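Local coordinates for penicillin-binding protein 1A (Mycobacterium tuberculosis, PDB 5CXW) that builds and cross-links cell-wall peptidoglycan, the penicillin-sensitive cross-linking being the work of the transpeptidase domain held in this fragment, at residues Glu46-Lys51 against Lys349-Gly354; Met60-Val65 against Ser345-Ala350; Arg157-Leu162 against Gln167-Ala172; Phe102-Ala107 against Ile112-Gln117; Met214-Ala219 against His228-Val233. All blocks are in the same frame, centred on the assembly; numbering follows the deposited sequence.

Contact 1. Residues Glu46-Lys51 against Lys349-Gly354; sequences EKAVAK and KATMDG
Ala48 of helix 39-53 meets Ala350 and Thr351 of helix 343-356. This is the pairing of an early helix with the C-terminal helix, side by side on the antiparallel sheet, known from transpeptidases and serine beta-lactamases. The tight part is small. Ala48 CB lies 3.7 Å from Ala350 CB, so one methyl group rests directly on the other. With only methyl groups between them the backbones come close, and the CA atoms of Ala48 and Ala350 are 5.8 Å apart. Ala48 is buried, and both alanines point their CB toward the opposite helix.

Thr351 borders this centre on the sheet side. Its OG1 stands beside its own backbone N and anti to the carbonyl carbon (chi1 -63°). There it bonds to the carbonyl oxygen of Ile347, one turn earlier in the helix. The hydroxyl therefore meets Ala48 as a van der Waals neighbour, with its polar need met at home. Thr351 also touches Val64 and Ser66 of strand 60-67, and Val49 touches Ala62 and Val64, so the sheet closes the buried side.

The other side is loose. Lys47 and Lys51 extend along exposed flanks of helix 39-53, and neither makes close contact with 349-354. Lys349 turns its end away from the helix pair, toward Asp353 on its own helix and the carbonyl oxygen of Asn281. The salt bridge from Lys349 NZ to Asp353 OD2 is 2.7 Å long and uses the syn lone pair of OD2.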
# COMPACT_ATOMS: atom_id res chain seq x y z
N GLU A 46 12.63 2.64 -11.09
CA GLU A 46 13.46 1.67 -11.79
C GLU A 46 14.90 1.64 -11.26
O GLU A 46 15.48 0.55 -11.02
CB GLU A 46 13.41 1.89 -13.31
CG GLU A 46 12.04 1.58 -13.90
CD GLU A 46 11.94 1.66 -15.42
OE1 GLU A 46 12.99 1.58 -16.11
OE2 GLU A 46 10.82 1.76 -15.97
N LYS A 47 15.46 2.82 -11.05
CA LYS A 47 16.78 2.93 -10.45
C LYS A 47 16.89 2.33 -9.05
O LYS A 47 17.91 1.68 -8.71
CB LYS A 47 17.20 4.40 -10.40
CG LYS A 47 18.60 4.56 -9.88
CD LYS A 47 19.05 6.04 -9.84
CE LYS A 47 20.27 6.25 -8.90
NZ LYS A 47 20.39 5.42 -7.63
N ALA A 48 15.86 2.59 -8.23
CA ALA A 48 15.85 2.11 -6.86
C ALA A 48 15.78 0.58 -6.85
O ALA A 48 16.54 -0.08 -6.10
CB ALA A 48 14.67 2.66 -6.13
N VAL A 49 14.90 0.02 -7.66
CA VAL A 49 14.78 -1.44 -7.72
C VAL A 49 16.11 -2.06 -8.17
O VAL A 49 16.57 -3.03 -7.56
CB VAL A 49 13.63 -1.93 -8.63
CG1 VAL A 49 13.65 -3.46 -8.85
CG2 VAL A 49 12.31 -1.54 -8.07
N ALA A 50 16.74 -1.47 -9.19
CA ALA A 50 17.98 -2.01 -9.73
C ALA A 50 19.08 -1.97 -8.65
O ALA A 50 19.74 -2.98 -8.39
CB ALA A 50 18.37 -1.25 -10.96
N LYS A 51 19.15 -0.83 -7.95
CA LYS A 51 20.14 -0.61 -6.95
C LYS A 51 20.01 -1.61 -5.81
O LYS A 51 20.97 -2.26 -5.45
CB LYS A 51 20.03 0.81 -6.39
CG LYS A 51 20.88 1.08 -5.17
CD LYS A 51 21.00 2.56 -4.87
CE LYS A 51 21.88 2.75 -3.67
NZ LYS A 51 21.79 4.18 -3.27
N LYS A 349 11.90 4.81 -0.13
CA LYS A 349 12.54 6.10 0.14
C LYS A 349 13.18 6.68 -1.12
O LYS A 349 13.06 7.89 -1.43
CB LYS A 349 13.58 5.98 1.27
CG LYS A 349 14.51 7.22 1.33
CD LYS A 349 15.34 7.26 2.60
CE LYS A 349 16.47 8.26 2.44
NZ LYS A 349 15.96 9.67 2.37
N ALA A 350 13.92 5.84 -1.83
CA ALA A 350 14.63 6.28 -3.04
C ALA A 350 13.65 6.66 -4.13
O ALA A 350 13.85 7.69 -4.82
CB ALA A 350 15.55 5.19 -3.52
N THR A 351 12.58 5.90 -4.25
CA THR A 351 11.57 6.23 -5.27
C THR A 351 10.90 7.55 -4.92
O THR A 351 10.70 8.43 -5.78
CB THR A 351 10.53 5.10 -5.32
OG1 THR A 351 11.15 3.85 -5.74
CG2 THR A 351 9.41 5.46 -6.35
N MET A 352 10.52 7.69 -3.64
CA MET A 352 9.82 8.92 -3.20
C MET A 352 10.72 10.16 -3.35
O MET A 352 10.30 11.16 -3.94
CB MET A 352 9.30 8.79 -1.78
CG MET A 352 8.09 7.83 -1.69
SD MET A 352 6.58 8.52 -2.36
CE MET A 352 5.96 9.51 -0.99
N ASP A 353 11.94 10.05 -2.86
CA ASP A 353 12.92 11.15 -2.91
C ASP A 353 13.13 11.57 -4.38
O ASP A 353 13.10 12.76 -4.73
CB ASP A 353 14.26 10.73 -2.28
CG ASP A 353 14.23 10.70 -0.74
OD1 ASP A 353 13.34 11.35 -0.14
OD2 ASP A 353 15.19 10.12 -0.17
N GLY A 354 13.36 10.58 -5.24
CA GLY A 354 13.54 10.86 -6.65
C GLY A 354 12.34 11.47 -7.35
O GLY A 354 12.48 12.37 -8.19

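Contact 2. Residues Met60-Val65 against Ser345-Ala350; sequences MRAAVV and SDIWKA
Ile347 has CG2 anti to its backbone N and CG1 beside it (chi1 -65°), and the two branches reach different residues of strand 60-67. Val64 answers with CG2 set beside its own backbone N, while CG1 is anti to that N (chi1 -175°). These settings bring Val64 CG2 and Ile347 CG2 to 3.8 Å, methyl against methyl. The two side chains cross obliquely. The other branch of Ile347 extends through CG1 to CD1, which ends 4.3 Å from Ala62 CB. Ile347 thus straddles two alternate strand residues that share one face of the sheet, Ala62 and Val64.

The intervening Ala63 points away. It touches Val211, at the start of helix 211-222 on the opposite face of the sheet. The strand backbone is taken up within the sheet, with hydrogen bonds from Arg61, Ala63 and Val65 to strand 315-323. The helix also rests on that strand: Ile347 touches Val319, and Trp348 touches Thr317 and Val319. Tyr52 of helix 39-53 covers another part of Ile347. This is the C-terminal helix lying on the central sheet, as in the penicillin-recognising fold.

Alongside, Trp348 NE1 gives the helix a polar tie to the sheet, at Gly310 O of strand 303-312. Ile347, Ala62 and Val64 are buried and meet through carbon atoms alone, so their contact depends on dispersion and on exclusion of water.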
# COMPACT_ATOMS: atom_id res chain seq x y z
N MET A 60 14.82 -13.14 -6.31
CA MET A 60 14.17 -12.01 -5.65
C MET A 60 13.44 -11.15 -6.66
O MET A 60 13.91 -10.94 -7.81
CB MET A 60 15.20 -11.16 -4.92
CG MET A 60 14.59 -10.16 -3.98
SD MET A 60 15.76 -9.40 -2.89
CE MET A 60 16.39 -10.83 -1.99
N ARG A 61 12.28 -10.65 -6.25
CA ARG A 61 11.46 -9.78 -7.10
C ARG A 61 11.02 -8.58 -6.30
O ARG A 61 10.97 -8.61 -5.05
CB ARG A 61 10.25 -10.54 -7.61
CG ARG A 61 10.59 -11.75 -8.51
CD ARG A 61 11.00 -11.26 -9.88
NE ARG A 61 11.28 -12.40 -10.77
CZ ARG A 61 12.40 -13.09 -10.80
NH1 ARG A 61 13.43 -12.82 -9.96
NH2 ARG A 61 12.50 -14.11 -11.66
N ALA A 62 10.69 -7.50 -7.02
CA ALA A 62 10.09 -6.31 -6.39
C ALA A 62 8.95 -5.77 -7.23
O ALA A 62 8.87 -6.03 -8.44
CB ALA A 62 11.14 -5.22 -6.16
N ALA A 63 8.06 -5.02 -6.61
CA ALA A 63 7.06 -4.26 -7.32
C ALA A 63 6.87 -2.91 -6.64
O ALA A 63 6.93 -2.83 -5.39
CB ALA A 63 5.75 -5.02 -7.35
N VAL A 64 6.67 -1.86 -7.46
CA VAL A 64 6.51 -0.49 -6.98
C VAL A 64 5.38 0.18 -7.75
O VAL A 64 5.34 0.13 -8.98
CB VAL A 64 7.76 0.36 -7.24
CG1 VAL A 64 7.64 1.74 -6.63
CG2 VAL A 64 9.02 -0.31 -6.70
N VAL A 65 4.43 0.76 -7.05
CA VAL A 65 3.39 1.58 -7.67
C VAL A 65 3.26 2.90 -6.93
O VAL A 65 3.18 2.91 -5.70
CB VAL A 65 2.03 0.86 -7.65
CG1 VAL A 65 0.97 1.72 -8.35
CG2 VAL A 65 2.16 -0.47 -8.34
N SER A 345 11.82 -0.55 2.23
CA SER A 345 11.94 0.85 2.69
C SER A 345 13.05 1.58 1.96
O SER A 345 12.91 2.75 1.62
CB SER A 345 12.10 0.90 4.21
OG SER A 345 10.95 0.51 4.87
N ASP A 346 14.17 0.88 1.63
CA ASP A 346 15.22 1.48 0.82
C ASP A 346 14.66 1.90 -0.55
O ASP A 346 14.89 3.05 -1.01
CB ASP A 346 16.38 0.48 0.59
CG ASP A 346 17.13 0.12 1.84
OD1 ASP A 346 17.32 0.95 2.76
OD2 ASP A 346 17.62 -1.03 1.89
N ILE A 347 13.88 1.01 -1.19
CA ILE A 347 13.32 1.28 -2.48
C ILE A 347 12.27 2.40 -2.40
O ILE A 347 12.22 3.28 -3.25
CB ILE A 347 12.74 -0.03 -3.10
CG1 ILE A 347 13.84 -1.06 -3.38
CG2 ILE A 347 11.87 0.27 -4.32
CD1 ILE A 347 13.35 -2.50 -3.65
N TRP A 348 11.40 2.30 -1.42
CA TRP A 348 10.31 3.29 -1.20
C TRP A 348 10.93 4.70 -1.03
O TRP A 348 10.53 5.66 -1.69
CB TRP A 348 9.52 2.90 0.06
CG TRP A 348 8.49 3.95 0.41
CD1 TRP A 348 7.26 4.13 -0.15
CD2 TRP A 348 8.63 5.00 1.40
NE1 TRP A 348 6.63 5.23 0.43
CE2 TRP A 348 7.43 5.75 1.39
CE3 TRP A 348 9.61 5.32 2.33
CZ2 TRP A 348 7.21 6.85 2.27
CZ3 TRP A 348 9.40 6.44 3.19
CH2 TRP A 348 8.23 7.19 3.13
N LYS A 349 11.90 4.81 -0.13
CA LYS A 349 12.54 6.10 0.14
C LYS A 349 13.18 6.68 -1.12
O LYS A 349 13.06 7.89 -1.43
CB LYS A 349 13.58 5.98 1.27
CG LYS A 349 14.51 7.22 1.33
CD LYS A 349 15.34 7.26 2.60
CE LYS A 349 16.47 8.26 2.44
NZ LYS A 349 15.96 9.67 2.37
N ALA A 350 13.92 5.84 -1.83
CA ALA A 350 14.63 6.28 -3.04
C ALA A 350 13.65 6.66 -4.13
O ALA A 350 13.85 7.69 -4.82
CB ALA A 350 15.55 5.19 -3.52

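Contact 3. Residues Arg157-Leu162 against Gln167-Ala172; sequences RLMLKL and QAVADA
Leu162 and Met159 meet Ala168 and Val169 through aliphatic groups, while the flat groups lie elsewhere on helix 165-176. They are the amide of Gln167 and the carboxylate of Asp171, one turn apart. Gln167 NE2 donates to Asp171 OD1 at 3.0 Å. The amide nitrogen comes from above the carboxylate plane, 41° out of it, and the oxygen is tilted 18° from the amide plane. Gln167 also touches Pro197 and Pro198 in a loop.

The apolar core centres on Leu162 CD1. It sits 3.9 Å from Ala168 CB and also 3.9 Å from Val169 CG2, bridging two consecutive residues of the second helix. Val169 CG2 has a further neighbour in Met159 CG at 4.0 Å. Met159 reaches it with CG anti to the backbone N (chi1 165°); its thioether then bends at chi3. Val169 crosses both Met159 and Leu162 at about a right angle.

Leu162 is the first residue to leave helical geometry after helix 152-161. Leu162 N still bonds back to Met159 O at 3.1 Å, which keeps this residue close to the helix it has just left.

The two helices are consecutive, joined by a short turn. Both lean on helix 100-109, which follows Ser97, probably the active-site serine: Leu162 touches Ala106 and Ala107, Leu158 touches Ala107, and Ala172 touches Val105. Val169 reaches Ala103 of that helix.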
# COMPACT_ATOMS: atom_id res chain seq x y z
N ARG A 157 -6.52 -7.20 19.32
CA ARG A 157 -7.48 -6.74 20.29
C ARG A 157 -8.29 -5.55 19.76
O ARG A 157 -9.49 -5.41 20.09
CB ARG A 157 -6.83 -6.37 21.64
CG ARG A 157 -6.24 -7.51 22.41
CD ARG A 157 -5.88 -7.07 23.82
NE ARG A 157 -5.49 -8.22 24.66
CZ ARG A 157 -4.24 -8.75 24.70
NH1 ARG A 157 -3.24 -8.20 24.09
NH2 ARG A 157 -4.02 -9.85 25.44
N LEU A 158 -7.64 -4.64 19.04
CA LEU A 158 -8.37 -3.52 18.51
C LEU A 158 -9.46 -4.00 17.51
O LEU A 158 -10.62 -3.55 17.59
CB LEU A 158 -7.47 -2.56 17.81
CG LEU A 158 -8.14 -1.34 17.21
CD1 LEU A 158 -8.90 -0.47 18.21
CD2 LEU A 158 -7.10 -0.52 16.45
N MET A 159 -9.08 -4.91 16.63
CA MET A 159 -10.05 -5.48 15.68
C MET A 159 -11.20 -6.14 16.42
O MET A 159 -12.36 -5.97 16.02
CB MET A 159 -9.36 -6.48 14.75
CG MET A 159 -10.33 -7.39 13.98
SD MET A 159 -9.43 -8.57 13.02
CE MET A 159 -8.85 -9.65 14.37
N LEU A 160 -10.93 -6.91 17.47
CA LEU A 160 -12.00 -7.57 18.19
C LEU A 160 -12.95 -6.60 18.90
O LEU A 160 -14.15 -6.92 19.10
CB LEU A 160 -11.45 -8.62 19.13
CG LEU A 160 -10.75 -9.78 18.45
CD1 LEU A 160 -10.09 -10.60 19.54
CD2 LEU A 160 -11.62 -10.62 17.55
N LYS A 161 -12.47 -5.43 19.24
CA LYS A 161 -13.28 -4.39 19.88
C LYS A 161 -14.24 -3.75 18.89
O LYS A 161 -15.29 -3.20 19.28
CB LYS A 161 -12.34 -3.32 20.39
CG LYS A 161 -12.95 -2.06 21.00
CD LYS A 161 -13.61 -2.31 22.30
CE LYS A 161 -13.91 -0.93 22.90
NZ LYS A 161 -14.71 -1.12 24.11
N LEU A 162 -13.89 -3.73 17.61
CA LEU A 162 -14.77 -3.13 16.62
C LEU A 162 -16.13 -3.81 16.50
O LEU A 162 -16.22 -5.05 16.50
CB LEU A 162 -14.16 -3.23 15.24
CG LEU A 162 -12.77 -2.58 14.98
CD1 LEU A 162 -12.30 -2.92 13.60
CD2 LEU A 162 -12.83 -1.13 15.19
N GLN A 167 -14.87 -8.08 9.72
CA GLN A 167 -15.64 -7.49 8.64
C GLN A 167 -15.50 -5.97 8.61
O GLN A 167 -15.48 -5.34 7.53
CB GLN A 167 -17.13 -7.83 8.75
CG GLN A 167 -17.98 -7.39 7.56
CD GLN A 167 -17.62 -8.12 6.29
OE1 GLN A 167 -17.79 -9.36 6.16
NE2 GLN A 167 -17.05 -7.39 5.34
N ALA A 168 -15.36 -5.35 9.76
CA ALA A 168 -15.21 -3.86 9.77
C ALA A 168 -13.87 -3.45 9.23
O ALA A 168 -13.78 -2.39 8.61
CB ALA A 168 -15.35 -3.29 11.16
N VAL A 169 -12.85 -4.30 9.40
CA VAL A 169 -11.53 -4.03 8.80
C VAL A 169 -11.61 -4.15 7.27
O VAL A 169 -11.14 -3.27 6.52
CB VAL A 169 -10.43 -5.00 9.34
CG1 VAL A 169 -9.09 -4.70 8.71
CG2 VAL A 169 -10.35 -4.96 10.86
N ALA A 170 -12.31 -5.19 6.81
CA ALA A 170 -12.52 -5.38 5.38
C ALA A 170 -13.31 -4.22 4.78
O ALA A 170 -12.99 -3.75 3.68
CB ALA A 170 -13.29 -6.66 5.10
N ASP A 171 -14.37 -3.80 5.46
CA ASP A 171 -15.18 -2.68 4.99
C ASP A 171 -14.33 -1.42 4.82
O ASP A 171 -14.42 -0.73 3.81
CB ASP A 171 -16.35 -2.40 5.95
CG ASP A 171 -17.41 -3.49 5.93
OD1 ASP A 171 -17.39 -4.45 5.09
OD2 ASP A 171 -18.32 -3.42 6.80
N ALA A 172 -13.55 -1.10 5.84
CA ALA A 172 -12.66 0.06 5.75
C ALA A 172 -11.66 -0.02 4.61
O ALA A 172 -11.40 0.99 3.87
CB ALA A 172 -11.94 0.27 7.07

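Contact 4. Residues Phe102-Ala107 against Ile112-Gln117; sequences FALVAA and IGLGYQ
Leu104 and Ala107 are the residues of 102-107 that reach the loop 112-117. Before them, Phe102 faces the interior. Its ring packs edge-to-face with Phe99 and touches Met214 of helix 211-222.

Leu104 carries its CG anti to the backbone N (chi1 -175°), which sends its branches out toward the loop. CD1 of Leu104 lies 3.9 Å from CD2 of Leu114, and CD2 of Leu104 is 4.2 Å from that same methyl. Leu114 thus sets one methyl against the fork of Leu104, and the side chains cross at about a right angle. Ala269 of helix 260-270 touches both leucines.

Val105 touches Leu221 of helix 211-222 and Val266 of helix 260-270, and Ala107 closes the contact. Its carbonyl oxygen accepts from Ile112 N at 3.0 Å, with an angle of 156° at the hydrogen. The donor stands above the carbonyl plane, 41° out of it. Ile112 CB also lies 3.5 Å from Ala107 O, and Ala107 CB packs on Ile112 CB at 4.0 Å. The loop is held to the helix at two points, by a polar bond at Ile112 and by methyl groups at Leu114. A type I beta turn from Gly113 to Tyr116 then redirects the chain.

The bond from Ile112 N back to Ala107 O runs from residue i+5 to i, which is consistent with the closing bond of a Schellman motif. The helix it follows is the one that trails Ser97, the probable acyl-ester nucleophile. Ser97 and Lys100 fit the SxxK pattern of penicillin-binding proteins.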
# COMPACT_ATOMS: atom_id res chain seq x y z
N PHE A 102 -5.91 -0.21 8.04
CA PHE A 102 -7.36 -0.29 7.78
C PHE A 102 -8.15 -0.62 9.03
O PHE A 102 -9.30 -0.20 9.15
CB PHE A 102 -7.66 -1.25 6.61
CG PHE A 102 -6.91 -0.86 5.40
CD1 PHE A 102 -7.08 0.42 4.85
CD2 PHE A 102 -5.98 -1.68 4.82
CE1 PHE A 102 -6.33 0.84 3.76
CE2 PHE A 102 -5.24 -1.26 3.71
CZ PHE A 102 -5.40 0.01 3.19
N ALA A 103 -7.54 -1.38 9.95
CA ALA A 103 -8.14 -1.54 11.27
C ALA A 103 -8.21 -0.21 12.00
O ALA A 103 -9.15 0.10 12.72
CB ALA A 103 -7.44 -2.57 12.11
N LEU A 104 -7.19 0.61 11.84
CA LEU A 104 -7.21 1.93 12.48
C LEU A 104 -8.25 2.86 11.87
O LEU A 104 -9.00 3.55 12.60
CB LEU A 104 -5.82 2.53 12.40
CG LEU A 104 -5.63 3.85 13.14
CD1 LEU A 104 -6.02 3.85 14.59
CD2 LEU A 104 -4.20 4.33 13.00
N VAL A 105 -8.38 2.81 10.54
CA VAL A 105 -9.48 3.50 9.91
C VAL A 105 -10.80 3.09 10.52
O VAL A 105 -11.63 3.94 10.90
CB VAL A 105 -9.55 3.29 8.37
CG1 VAL A 105 -10.79 3.89 7.79
CG2 VAL A 105 -8.33 3.91 7.66
N ALA A 106 -11.03 1.79 10.57
CA ALA A 106 -12.30 1.27 11.07
C ALA A 106 -12.58 1.74 12.51
O ALA A 106 -13.72 2.09 12.84
CB ALA A 106 -12.30 -0.24 11.07
N ALA A 107 -11.54 1.71 13.34
CA ALA A 107 -11.66 2.10 14.71
C ALA A 107 -12.07 3.57 14.82
O ALA A 107 -13.00 3.97 15.56
CB ALA A 107 -10.36 1.87 15.43
N ILE A 112 -13.29 5.38 18.17
CA ILE A 112 -12.19 4.85 18.95
C ILE A 112 -10.95 5.60 18.43
O ILE A 112 -10.48 5.32 17.29
CB ILE A 112 -12.02 3.30 18.83
CG1 ILE A 112 -13.31 2.59 19.26
CG2 ILE A 112 -10.84 2.79 19.67
CD1 ILE A 112 -13.39 1.14 18.86
N GLY A 113 -10.41 6.49 19.24
CA GLY A 113 -9.39 7.38 18.74
C GLY A 113 -7.97 6.97 19.04
O GLY A 113 -7.73 5.91 19.67
N LEU A 114 -7.03 7.84 18.65
CA LEU A 114 -5.59 7.47 18.73
C LEU A 114 -5.10 7.21 20.13
O LEU A 114 -4.15 6.48 20.31
CB LEU A 114 -4.72 8.51 18.03
CG LEU A 114 -4.90 8.66 16.55
CD1 LEU A 114 -3.87 9.63 16.01
CD2 LEU A 114 -4.87 7.36 15.76
N GLY A 115 -5.77 7.78 21.13
CA GLY A 115 -5.40 7.59 22.52
C GLY A 115 -6.02 6.40 23.22
O GLY A 115 -5.75 6.20 24.43
N TYR A 116 -6.80 5.58 22.51
CA TYR A 116 -7.41 4.38 23.06
C TYR A 116 -6.30 3.43 23.51
O TYR A 116 -5.46 3.03 22.71
CB TYR A 116 -8.35 3.72 22.04
CG TYR A 116 -8.95 2.44 22.55
CD1 TYR A 116 -9.70 2.42 23.72
CD2 TYR A 116 -8.75 1.24 21.86
CE1 TYR A 116 -10.26 1.22 24.17
CE2 TYR A 116 -9.36 0.05 22.28
CZ TYR A 116 -10.04 0.03 23.43
OH TYR A 116 -10.56 -1.21 23.81
N GLN A 117 -6.32 3.04 24.79
CA GLN A 117 -5.24 2.20 25.36
C GLN A 117 -5.61 0.75 25.22
O GLN A 117 -6.72 0.34 25.63
CB GLN A 117 -5.13 2.53 26.84
CG GLN A 117 -4.65 3.92 27.14
CD GLN A 117 -3.17 4.04 26.93
OE1 GLN A 117 -2.40 3.09 27.15
NE2 GLN A 117 -2.74 5.19 26.42

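Contact 5. Residues Met214-Ala219 against His228-Val233; sequences MASAYA and HPPHFV
Ser216 OG reaches the loop through water 2, which lies 2.8 Å from it and donates to the carbonyl oxygen of His228 at 2.7 Å. The same hydroxyl also has an apolar neighbour. Pro230 CG comes within 3.4 Å of Ser216 OG, and Pro230 CD within 3.6 Å. Behind the oxygen, Ser216 CB is 3.7 Å from Pro230 CG. The hydroxyl is thus set against the CG-CD side of the proline ring. Its OG is anti to the backbone N (chi1 174°), which points it out from the helix toward the loop.

A second water, water 1, sits nearby. It accepts from His228 N at 3.2 Å and makes a weak bond to Ser216 O. Of the two water links to His228, the one through its C=O is sound, while the one through its N-H is weak at the helix end.

Helix 211-222 lies between the central sheet and the helical part of the transpeptidase domain. Its side chains touch strand 315-323 as well as Phe102 of helix 100-109. The chain then returns past the helix through the loop that leads into strand 233-237.

The loop carries its own brace around Pro230. His231 ND1 donates to Pro229 O in a nearly straight bond (172°), lying in both the carbonyl plane and the ring plane. Further on, the amides of Phe232 and Val233 bond to the two carboxylate oxygens of Glu14 in helix 2-19.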
# COMPACT_ATOMS: atom_id res chain seq x y z
N MET A 214 -2.75 -1.31 -2.66
CA MET A 214 -2.18 -0.67 -1.45
C MET A 214 -1.79 0.82 -1.74
O MET A 214 -2.08 1.71 -0.94
CB MET A 214 -0.97 -1.44 -0.92
CG MET A 214 -1.32 -2.80 -0.33
SD MET A 214 -2.43 -2.71 1.09
CE MET A 214 -1.32 -2.07 2.31
N ALA A 215 -1.18 1.07 -2.90
CA ALA A 215 -0.83 2.43 -3.25
C ALA A 215 -2.07 3.29 -3.36
O ALA A 215 -2.10 4.46 -2.87
CB ALA A 215 -0.04 2.47 -4.55
N SER A 216 -3.11 2.73 -3.97
CA SER A 216 -4.37 3.46 -4.16
C SER A 216 -5.05 3.73 -2.83
O SER A 216 -5.54 4.87 -2.58
CB SER A 216 -5.27 2.65 -5.08
OG SER A 216 -6.57 3.22 -5.20
N ALA A 217 -5.18 2.73 -1.96
CA ALA A 217 -5.83 2.92 -0.68
C ALA A 217 -5.10 3.95 0.20
O ALA A 217 -5.73 4.78 0.88
CB ALA A 217 -6.02 1.57 0.06
N TYR A 218 -3.79 3.89 0.22
CA TYR A 218 -2.98 4.87 0.97
C TYR A 218 -3.09 6.28 0.31
O TYR A 218 -3.12 7.31 1.01
CB TYR A 218 -1.55 4.43 1.11
CG TYR A 218 -1.23 3.46 2.21
CD1 TYR A 218 -2.01 2.31 2.43
CD2 TYR A 218 -0.12 3.64 3.03
CE1 TYR A 218 -1.67 1.39 3.42
CE2 TYR A 218 0.25 2.73 3.97
CZ TYR A 218 -0.52 1.60 4.17
OH TYR A 218 -0.18 0.64 5.15
N ALA A 219 -3.28 6.32 -1.03
CA ALA A 219 -3.57 7.62 -1.71
C ALA A 219 -4.85 8.25 -1.17
O ALA A 219 -4.93 9.45 -0.96
CB ALA A 219 -3.57 7.44 -3.21
N HIS A 228 -9.94 8.24 -5.63
CA HIS A 228 -10.02 8.31 -7.10
C HIS A 228 -9.60 7.00 -7.67
O HIS A 228 -8.55 6.50 -7.32
CB HIS A 228 -9.13 9.43 -7.69
CG HIS A 228 -9.36 10.80 -7.13
ND1 HIS A 228 -10.21 11.72 -7.69
CD2 HIS A 228 -8.81 11.43 -6.06
CE1 HIS A 228 -10.18 12.85 -7.00
NE2 HIS A 228 -9.33 12.69 -6.01
N PRO A 229 -10.38 6.42 -8.61
CA PRO A 229 -9.95 5.14 -9.22
C PRO A 229 -8.58 5.26 -9.88
O PRO A 229 -8.31 6.26 -10.57
CB PRO A 229 -11.03 4.86 -10.28
CG PRO A 229 -12.21 5.57 -9.74
CD PRO A 229 -11.72 6.83 -9.10
N PRO A 230 -7.71 4.30 -9.63
CA PRO A 230 -6.40 4.39 -10.28
C PRO A 230 -6.52 4.26 -11.78
O PRO A 230 -7.34 3.48 -12.25
CB PRO A 230 -5.58 3.22 -9.69
CG PRO A 230 -6.35 2.69 -8.60
CD PRO A 230 -7.76 3.24 -8.62
N HIS A 231 -5.71 5.01 -12.49
CA HIS A 231 -5.76 4.93 -13.97
C HIS A 231 -4.45 5.33 -14.55
O HIS A 231 -3.67 6.09 -13.94
CB HIS A 231 -6.89 5.83 -14.47
CG HIS A 231 -6.69 7.25 -14.16
ND1 HIS A 231 -6.94 7.77 -12.91
CD2 HIS A 231 -6.18 8.27 -14.90
CE1 HIS A 231 -6.65 9.05 -12.91
NE2 HIS A 231 -6.20 9.39 -14.11
N PHE A 232 -4.22 4.80 -15.75
CA PHE A 232 -2.98 4.93 -16.48
C PHE A 232 -3.10 5.86 -17.72
O PHE A 232 -2.09 6.28 -18.25
CB PHE A 232 -2.54 3.54 -17.02
CG PHE A 232 -2.12 2.55 -15.98
CD1 PHE A 232 -3.10 1.82 -15.28
CD2 PHE A 232 -0.77 2.35 -15.66
CE1 PHE A 232 -2.73 0.91 -14.27
CE2 PHE A 232 -0.42 1.43 -14.68
CZ PHE A 232 -1.39 0.71 -14.00
N VAL A 233 -4.32 6.13 -18.15
CA VAL A 233 -4.56 6.89 -19.38
C VAL A 233 -5.01 8.30 -19.00
O VAL A 233 -6.02 8.50 -18.30
CB VAL A 233 -5.61 6.24 -20.25
CG1 VAL A 233 -5.94 7.18 -21.42
CG2 VAL A 233 -5.15 4.85 -20.77
O HOH W 1 -7.38 7.27 -4.07
O HOH W 2 -6.24 5.82 -6.06

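How the contacts relate
From the N terminus, helix 39-53 opens contact 1 and strand 60-67 opens contact 2. Both close on helix 343-356, where they share Lys349 and Ala350, and they also touch through Val49 and Val64. Nearly the whole transpeptidase domain lies within these two loops. Nested inside, in series, are contact 4, contact 3 and contact 5, each a short local closure. Contacts 3 and 4 pack together in the helical part, where Leu162 meets Ala107, on the opposite side of the chain's centre from contacts 1 and 2. Contact 5 bridges the halves: helix 211-222 touches Phe102 of contact 4 and, through Ala215, Val65 of contact 2.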